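Local coordinates for protein acidocalcisomal pyrophosphatase (Trypanosoma brucei brucei, PDB 5C5V) that probably hydrolyses inorganic diphosphate to phosphate with magnesium as cofactor, and binds imidodiphosphate and magnesium ions, at residues C69-V73 and H74-K78; K63-A66 and W67-S70; V45-M48 and K49-N53; Q125-P128 and W129-I132. All coordinates share one frame; numbering follows the deposited sequence.

Contact 1: residues C69-V73 and H74-K78; sequences CSHPV and HSRTK
The guanidinium of Arg76 carries Val73 CA over one face, 3.3 Å above its plane, and meets His71 O at its edge. The arginine bridges the short loop joining helix 61-69 to helix 73-87, with Pro72 at the N-cap position of the second helix. Its chain bends twice beyond CB (chi2 148°, chi3 58°), which folds the flat group back over the turn. Arg76 NH1 donates to His71 O at 3.0 Å, within the guanidinium plane but from above the plane of the carbonyl. Arg76 NH1 also lies 3.8 Å from Cys69 O. A positive group beside these carbonyls probably eases the electrostatics where the preceding helix runs out. Apart from the hydrogen bond, Val73 CG2 comes within 3.0 Å of Arg76 NH1, which is tight for a methyl against a nitrogen. The aliphatic part of Arg76 packs on His71, with Arg76 CD 3.4 Å from His71 CB. The His71 ring itself meets the ring of Trp67 nearly at right angles. Outside the turn, Arg76 touches Thr1 and Trp68. One backbone and one side-chain bond bind the first turn of the new helix. Arg76 N gives Pro72 O a long but almost straight bond of 3.3 Å. One residue on, the hydroxyl of Thr77 grips the backbone directly, with OG1 donating to Val73 O at 2.9 Å.

Contact 2: residues K63-A66 and W67-S70; sequences KFWA and WWCS
Cys69 sits one helical turn beyond Trp65 and makes a sulfur-aromatic contact with it, inside the alpha-helix 61-69. Cys69 SG stands over the indole face, 3.6 Å from the centroid of the six-membered ring. The first torsion of Cys69 (chi1 -76°) places SG anti to its own carbonyl carbon and over the indole. The ring planes of Trp65 and Trp68 are nearly parallel, at 17°, but slid apart, so they barely overlap. Their closest atoms are Trp65 CZ3 and Trp68 CD1, at 3.5 Å. Phe64 and Trp67 lie side by side and point the same way, with Phe64 CE1 3.4 Å from Trp67 CZ3. Their planes, at 34°, make the pair oblique, neither stacked nor edge-to-face. Phe64, Trp65 and Trp68 all touch Met9 of helix 3-14, and Trp68 also packs on helix 73-87. Backbone i to i+4 bonds hold the helix. Trp67 N, Trp68 N and Cys69 N donate to Lys63 O, Phe64 O and Trp65 O, each at 2.9 Å. The Ser70 N to Ala66 O bond is weak. Trp67 O takes two bonds from one side of its plane, from Ser70 N and from Ser70 OG, the latter at 2.6 Å.

Contact 3: residues V45-M48 and K49-N53; sequences VKAM and KAEIN
Met48 lies alongside Ile52, one turn further on in helix 43-53, with Met48 CG 4.2 Å from Ile52 CD1. This is a light apolar contact between residues four apart. Met48 is extended at its first two torsions (chi1 166°, chi2 170°) and turns only at the third, so its thioether projects well out from the helix before the methyl bends off. Ile52 points its longer branch back along the helix, and Ile52 CG1 comes within 3.7 Å of Met48 O. Both side chains are buried.

The backbone keeps alpha-helical i to i+4 bonds. Lys49 N donates to Val45 O at 3.0 Å, and Ile52 N donates to Met48 O at 3.1 Å. Ala50 N makes the corresponding bond to Lys46 O, at 3.2 Å. These three bonds span the join between residues 45-48 and 49-53.

Glu51 lies on another side of the helix, next to Ala47. The exact placing of its side chain against the Ala47 carbonyl is doubtful. Its OE1 takes a weak hydrogen bond from Trp67 NE1, which ties this side of the helix to helix 61-69. Lys49 leaves the helix extended through its first two torsions, bends at the third, and forms a salt bridge with Glu30.

Met48 and Ile52 both lie between helix 26-36 and helix 61-69. Met48 meets Leu36 and Ile52 meets Cys33, both on helix 26-36, while Trp67 of helix 61-69 packs on both residues.

Contact 4: residues Q125-P128 and W129-I132; sequences QVSP and WHDI
Ser127 OG faces the backbone of His130 and caps the short helix 128-131, in the classic role of a serine N-cap. This is the tight part of the contact. His130 N donates to Ser127 OG at 3.1 Å with an angle of 163°, and Trp129 N adds a weak bond to the same oxygen. The hydroxyl is turned anti to the serine nitrogen (chi1 167°), which brings it over these two amides. Asn175 OD1 is a further partner of this hydroxyl. Asp131 closes the turn in the other direction. Its OD2 accepts from Ser127 N at 2.7 Å, nearly straight, through the lone pair that points away from OD1. Asp131 N returns a bond to Ser127 O, at 2.8 Å.

The apolar part is looser, with Pro128 CB and Ile132 CD1 4.1 Å apart. On the solvent side, His130 and Asp131 are partly exposed. His130 hydrogen-bonds to Gly340 O and to Trp330 NE1, and the buried Trp129 to Thr204 O. The side chain of Trp129 is about 7 Å from that of the magnesium-binding Asp221 and about 10 Å from a bound magnesium ion, so it neighbours the metal site without being a ligand. Where strand 123-126 gives way to the turn, Val126 crosses the carboxylate of Asp131, with Val126 CB 3.4 Å from Asp131 OD2.

How the contacts relate
All four contacts are local: each closes only a helical turn or a short junction. From the N terminus, contact 3 comes first, within helix 43-53. Contact 2 follows on helix 61-69, and contact 1 continues from it, sharing Cys69 and Ser70 and leading into helix 73-87. No contact nests in another. The first three form one cluster, with centres 10 to 14 Å apart. Trp67 joins contact 2 to contact 3, and Arg76 CD packs against Trp68 O to join contact 1 to contact 2. This cluster belongs to the N-terminal helical part, probably the EF-hand region. Contact 4 stands apart and joins strand 123-126 to helix 128-131, beside strand 152-156 of the mixed sheet.

Contact 1: residues C69-V73 and H74-K78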
# COMPACT_ATOMS: atom_id res chain seq x y z
N CYS A 69 -1.63 -42.76 31.76
CA CYS A 69 -2.53 -43.75 31.17
C CYS A 69 -2.58 -45.05 31.96
O CYS A 69 -3.52 -45.83 31.79
CB CYS A 69 -2.13 -44.05 29.73
SG CYS A 69 -2.59 -42.76 28.55
N SER A 70 -1.58 -45.30 32.81
CA SER A 70 -1.53 -46.53 33.58
C SER A 70 -2.45 -46.52 34.81
O SER A 70 -2.68 -47.55 35.42
CB SER A 70 -0.09 -46.81 34.02
OG SER A 70 0.28 -45.98 35.10
N HIS A 71 -2.93 -45.34 35.20
CA HIS A 71 -3.88 -45.20 36.30
C HIS A 71 -5.27 -45.71 35.90
O HIS A 71 -5.55 -45.86 34.71
CB HIS A 71 -3.99 -43.74 36.74
CG HIS A 71 -2.84 -43.27 37.57
ND1 HIS A 71 -2.83 -43.38 38.95
CD2 HIS A 71 -1.67 -42.69 37.23
CE1 HIS A 71 -1.69 -42.89 39.42
NE2 HIS A 71 -0.97 -42.47 38.40
N PRO A 72 -6.15 -45.95 36.90
CA PRO A 72 -7.50 -46.44 36.61
C PRO A 72 -8.39 -45.28 36.16
O PRO A 72 -8.44 -44.23 36.82
CB PRO A 72 -7.96 -47.06 37.94
CG PRO A 72 -6.92 -46.64 38.99
CD PRO A 72 -5.94 -45.70 38.34
N VAL A 73 -9.07 -45.47 35.03
CA VAL A 73 -9.75 -44.37 34.32
C VAL A 73 -10.71 -43.57 35.20
O VAL A 73 -11.05 -42.42 34.87
CB VAL A 73 -10.52 -44.91 33.07
CG1 VAL A 73 -11.30 -43.78 32.38
CG2 VAL A 73 -9.56 -45.53 32.07
N HIS A 74 -11.13 -44.12 36.33
CA HIS A 74 -12.05 -43.38 37.18
C HIS A 74 -11.32 -42.32 38.02
O HIS A 74 -11.62 -41.12 37.89
CB HIS A 74 -12.84 -44.31 38.09
CG HIS A 74 -13.98 -43.63 38.77
ND1 HIS A 74 -13.92 -43.19 40.08
CD2 HIS A 74 -15.18 -43.22 38.30
CE1 HIS A 74 -15.06 -42.60 40.40
NE2 HIS A 74 -15.84 -42.60 39.33
N SER A 75 -10.37 -42.75 38.86
CA SER A 75 -9.62 -41.84 39.73
C SER A 75 -8.91 -40.73 38.93
O SER A 75 -8.81 -39.58 39.38
CB SER A 75 -8.60 -42.62 40.55
OG SER A 75 -7.35 -42.64 39.88
N ARG A 76 -8.43 -41.07 37.74
CA ARG A 76 -7.83 -40.07 36.88
C ARG A 76 -8.81 -38.94 36.68
O ARG A 76 -8.48 -37.76 36.90
CB ARG A 76 -7.46 -40.67 35.52
CG ARG A 76 -6.03 -41.13 35.34
CD ARG A 76 -6.02 -42.32 34.39
NE ARG A 76 -6.60 -42.01 33.08
CZ ARG A 76 -7.00 -42.95 32.22
NH1 ARG A 76 -6.88 -44.23 32.55
NH2 ARG A 76 -7.54 -42.61 31.05
N THR A 77 -10.02 -39.30 36.26
CA THR A 77 -11.04 -38.33 35.85
C THR A 77 -11.41 -37.35 36.97
O THR A 77 -11.91 -36.26 36.69
CB THR A 77 -12.30 -39.03 35.28
OG1 THR A 77 -11.94 -39.80 34.12
CG2 THR A 77 -13.34 -37.99 34.84
N LYS A 78 -11.22 -37.74 38.24
CA LYS A 78 -11.57 -36.80 39.30
C LYS A 78 -10.66 -35.57 39.26
O LYS A 78 -11.15 -34.43 39.24
CB LYS A 78 -11.47 -37.43 40.69
CG LYS A 78 -10.06 -37.79 41.12
CD LYS A 78 -10.10 -38.55 42.44
CE LYS A 78 -8.72 -38.99 42.89
NZ LYS A 78 -8.78 -39.72 44.20

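Contact 2: residues K63-A66 and W67-S70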
# COMPACT_ATOMS: atom_id res chain seq x y z
N LYS A 63 7.00 -40.48 28.80
CA LYS A 63 6.92 -41.33 29.97
C LYS A 63 5.85 -40.82 30.93
O LYS A 63 5.18 -41.61 31.58
CB LYS A 63 8.26 -41.41 30.70
CG LYS A 63 9.44 -41.83 29.84
CD LYS A 63 10.63 -42.19 30.73
CE LYS A 63 11.98 -41.97 30.05
NZ LYS A 63 13.09 -42.26 31.03
N PHE A 64 5.70 -39.51 31.01
CA PHE A 64 4.65 -38.94 31.84
C PHE A 64 3.28 -39.38 31.34
O PHE A 64 2.41 -39.72 32.14
CB PHE A 64 4.75 -37.41 31.85
CG PHE A 64 3.63 -36.74 32.59
CD1 PHE A 64 3.61 -36.71 33.97
CD2 PHE A 64 2.59 -36.13 31.90
CE1 PHE A 64 2.57 -36.09 34.65
CE2 PHE A 64 1.56 -35.51 32.56
CZ PHE A 64 1.55 -35.49 33.94
N TRP A 65 3.11 -39.39 30.02
CA TRP A 65 1.87 -39.87 29.41
C TRP A 65 1.62 -41.33 29.77
O TRP A 65 0.51 -41.70 30.12
CB TRP A 65 1.92 -39.70 27.90
CG TRP A 65 0.68 -40.15 27.16
CD1 TRP A 65 0.62 -41.05 26.13
CD2 TRP A 65 -0.67 -39.68 27.36
NE1 TRP A 65 -0.68 -41.18 25.70
CE2 TRP A 65 -1.49 -40.36 26.43
CE3 TRP A 65 -1.26 -38.77 28.24
CZ2 TRP A 65 -2.86 -40.14 26.35
CZ3 TRP A 65 -2.62 -38.56 28.16
CH2 TRP A 65 -3.41 -39.24 27.22
N ALA A 66 2.67 -42.14 29.69
CA ALA A 66 2.58 -43.56 30.02
C ALA A 66 2.12 -43.76 31.46
O ALA A 66 1.24 -44.58 31.72
CB ALA A 66 3.93 -44.24 29.80
N TRP A 67 2.73 -43.02 32.38
CA TRP A 67 2.34 -43.07 33.78
C TRP A 67 0.87 -42.70 33.95
O TRP A 67 0.12 -43.38 34.65
CB TRP A 67 3.21 -42.14 34.62
CG TRP A 67 2.54 -41.79 35.91
CD1 TRP A 67 2.52 -42.53 37.05
CD2 TRP A 67 1.76 -40.62 36.17
NE1 TRP A 67 1.77 -41.89 38.02
CE2 TRP A 67 1.30 -40.71 37.50
CE3 TRP A 67 1.39 -39.50 35.41
CZ2 TRP A 67 0.50 -39.72 38.09
CZ3 TRP A 67 0.61 -38.52 35.99
CH2 TRP A 67 0.17 -38.64 37.32
N TRP A 68 0.47 -41.61 33.29
CA TRP A 68 -0.89 -41.13 33.40
C TRP A 68 -1.90 -42.18 32.92
O TRP A 68 -2.89 -42.45 33.60
CB TRP A 68 -1.07 -39.86 32.59
CG TRP A 68 -2.49 -39.44 32.45
CD1 TRP A 68 -3.31 -39.68 31.40
CD2 TRP A 68 -3.26 -38.70 33.40
NE1 TRP A 68 -4.55 -39.14 31.62
CE2 TRP A 68 -4.54 -38.53 32.85
CE3 TRP A 68 -2.98 -38.17 34.66
CZ2 TRP A 68 -5.56 -37.84 33.52
CZ3 TRP A 68 -3.98 -37.48 35.32
CH2 TRP A 68 -5.26 -37.33 34.75
N CYS A 69 -1.63 -42.76 31.76
CA CYS A 69 -2.53 -43.75 31.17
C CYS A 69 -2.58 -45.05 31.96
O CYS A 69 -3.52 -45.83 31.79
CB CYS A 69 -2.13 -44.05 29.73
SG CYS A 69 -2.59 -42.76 28.55
N SER A 70 -1.58 -45.30 32.81
CA SER A 70 -1.53 -46.53 33.58
C SER A 70 -2.45 -46.52 34.81
O SER A 70 -2.68 -47.55 35.42
CB SER A 70 -0.09 -46.81 34.02
OG SER A 70 0.28 -45.98 35.10

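Contact 3: residues V45-M48 and K49-N53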
# COMPACT_ATOMS: atom_id res chain seq x y z
N VAL A 45 -2.63 -39.42 46.38
CA VAL A 45 -1.44 -38.60 46.09
C VAL A 45 -0.11 -39.27 46.45
O VAL A 45 0.85 -39.20 45.68
CB VAL A 45 -1.49 -37.24 46.82
CG1 VAL A 45 -0.12 -36.54 46.75
CG2 VAL A 45 -2.58 -36.36 46.19
N LYS A 46 -0.06 -39.91 47.61
CA LYS A 46 1.15 -40.61 48.05
C LYS A 46 1.50 -41.64 46.98
O LYS A 46 2.64 -41.72 46.53
CB LYS A 46 0.92 -41.29 49.40
CG LYS A 46 2.14 -41.90 50.08
CD LYS A 46 1.70 -42.62 51.34
CE LYS A 46 2.87 -43.23 52.13
NZ LYS A 46 3.79 -42.22 52.72
N ALA A 47 0.48 -42.36 46.54
CA ALA A 47 0.62 -43.33 45.47
C ALA A 47 1.08 -42.67 44.16
O ALA A 47 1.68 -43.32 43.32
CB ALA A 47 -0.71 -44.08 45.24
N MET A 48 0.78 -41.39 43.99
CA MET A 48 1.12 -40.70 42.75
C MET A 48 2.58 -40.24 42.67
O MET A 48 3.28 -40.57 41.72
CB MET A 48 0.18 -39.51 42.55
CG MET A 48 0.61 -38.52 41.50
SD MET A 48 -0.71 -37.35 41.18
CE MET A 48 -0.96 -36.62 42.80
N LYS A 49 3.04 -39.47 43.66
CA LYS A 49 4.43 -39.01 43.66
C LYS A 49 5.41 -40.18 43.76
O LYS A 49 6.52 -40.14 43.22
CB LYS A 49 4.69 -38.01 44.79
CG LYS A 49 6.09 -37.39 44.71
CD LYS A 49 6.37 -36.42 45.84
CE LYS A 49 5.94 -35.01 45.45
NZ LYS A 49 6.32 -34.02 46.50
N ALA A 50 5.03 -41.22 44.50
CA ALA A 50 5.88 -42.39 44.58
C ALA A 50 5.98 -43.04 43.20
O ALA A 50 7.06 -43.47 42.79
CB ALA A 50 5.34 -43.39 45.61
N GLU A 51 4.86 -43.11 42.49
CA GLU A 51 4.83 -43.70 41.16
C GLU A 51 5.71 -42.96 40.14
O GLU A 51 6.35 -43.58 39.29
CB GLU A 51 3.39 -43.78 40.64
CG GLU A 51 2.56 -44.93 41.20
CD GLU A 51 1.11 -44.90 40.72
OE1 GLU A 51 0.84 -44.19 39.73
OE2 GLU A 51 0.24 -45.57 41.32
N ILE A 52 5.72 -41.63 40.21
CA ILE A 52 6.46 -40.84 39.24
C ILE A 52 7.95 -40.87 39.57
O ILE A 52 8.78 -40.95 38.68
CB ILE A 52 5.93 -39.38 39.15
CG1 ILE A 52 4.55 -39.37 38.50
CG2 ILE A 52 6.88 -38.51 38.34
CD1 ILE A 52 3.76 -38.11 38.74
N ASN A 53 8.30 -40.82 40.86
CA ASN A 53 9.69 -40.98 41.25
C ASN A 53 10.30 -42.31 40.77
O ASN A 53 11.49 -42.37 40.41
CB ASN A 53 9.84 -40.91 42.77
CG ASN A 53 9.60 -39.53 43.32
OD1 ASN A 53 9.70 -38.53 42.61
ND2 ASN A 53 9.31 -39.46 44.63

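Contact 4: residues Q125-P128 and W129-I132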
# COMPACT_ATOMS: atom_id res chain seq x y z
N GLN A 125 -15.62 -35.07 6.03
CA GLN A 125 -15.93 -34.27 4.86
C GLN A 125 -17.04 -33.30 5.22
O GLN A 125 -17.94 -33.65 6.01
CB GLN A 125 -16.32 -35.14 3.66
CG GLN A 125 -16.51 -34.35 2.40
CD GLN A 125 -16.70 -35.21 1.17
OE1 GLN A 125 -16.65 -36.43 1.24
NE2 GLN A 125 -16.95 -34.57 0.04
N VAL A 126 -16.96 -32.09 4.67
CA VAL A 126 -17.95 -31.05 4.91
C VAL A 126 -18.36 -30.39 3.60
O VAL A 126 -17.75 -30.64 2.54
CB VAL A 126 -17.43 -29.95 5.86
CG1 VAL A 126 -16.98 -30.55 7.18
CG2 VAL A 126 -16.29 -29.17 5.21
N SER A 127 -19.37 -29.54 3.66
CA SER A 127 -19.81 -28.81 2.48
C SER A 127 -19.28 -27.39 2.51
O SER A 127 -19.48 -26.67 3.48
CB SER A 127 -21.33 -28.79 2.40
OG SER A 127 -21.74 -27.84 1.44
N PRO A 128 -18.60 -26.96 1.43
CA PRO A 128 -18.13 -25.57 1.39
C PRO A 128 -19.31 -24.61 1.47
O PRO A 128 -19.20 -23.52 2.01
CB PRO A 128 -17.44 -25.48 0.03
CG PRO A 128 -18.11 -26.51 -0.79
CD PRO A 128 -18.36 -27.65 0.15
N TRP A 129 -20.44 -25.03 0.93
CA TRP A 129 -21.67 -24.25 0.98
C TRP A 129 -22.26 -24.17 2.40
O TRP A 129 -22.54 -23.08 2.90
CB TRP A 129 -22.68 -24.88 0.02
CG TRP A 129 -23.94 -24.12 -0.19
CD1 TRP A 129 -24.19 -22.82 0.16
CD2 TRP A 129 -25.13 -24.61 -0.81
NE1 TRP A 129 -25.47 -22.47 -0.21
CE2 TRP A 129 -26.07 -23.55 -0.80
CE3 TRP A 129 -25.50 -25.84 -1.36
CZ2 TRP A 129 -27.36 -23.69 -1.32
CZ3 TRP A 129 -26.78 -25.98 -1.87
CH2 TRP A 129 -27.69 -24.91 -1.85
N HIS A 130 -22.45 -25.31 3.06
CA HIS A 130 -23.17 -25.28 4.32
C HIS A 130 -22.28 -25.10 5.53
O HIS A 130 -22.70 -24.53 6.52
CB HIS A 130 -24.00 -26.56 4.49
CG HIS A 130 -24.89 -26.84 3.33
ND1 HIS A 130 -25.77 -25.90 2.83
CD2 HIS A 130 -25.03 -27.94 2.55
CE1 HIS A 130 -26.42 -26.41 1.80
NE2 HIS A 130 -25.98 -27.65 1.61
N ASP A 131 -21.05 -25.58 5.47
CA ASP A 131 -20.26 -25.71 6.69
C ASP A 131 -19.20 -24.63 6.90
O ASP A 131 -18.70 -24.47 8.02
CB ASP A 131 -19.62 -27.09 6.72
CG ASP A 131 -20.66 -28.18 6.82
OD1 ASP A 131 -21.47 -28.12 7.76
OD2 ASP A 131 -20.69 -29.06 5.94
N ILE A 132 -18.86 -23.88 5.86
CA ILE A 132 -17.99 -22.72 6.03
C ILE A 132 -18.82 -21.53 6.50
O ILE A 132 -19.80 -21.17 5.85
CB ILE A 132 -17.26 -22.35 4.73
CG1 ILE A 132 -16.34 -23.50 4.30
CG2 ILE A 132 -16.44 -21.08 4.93
CD1 ILE A 132 -15.67 -23.27 2.96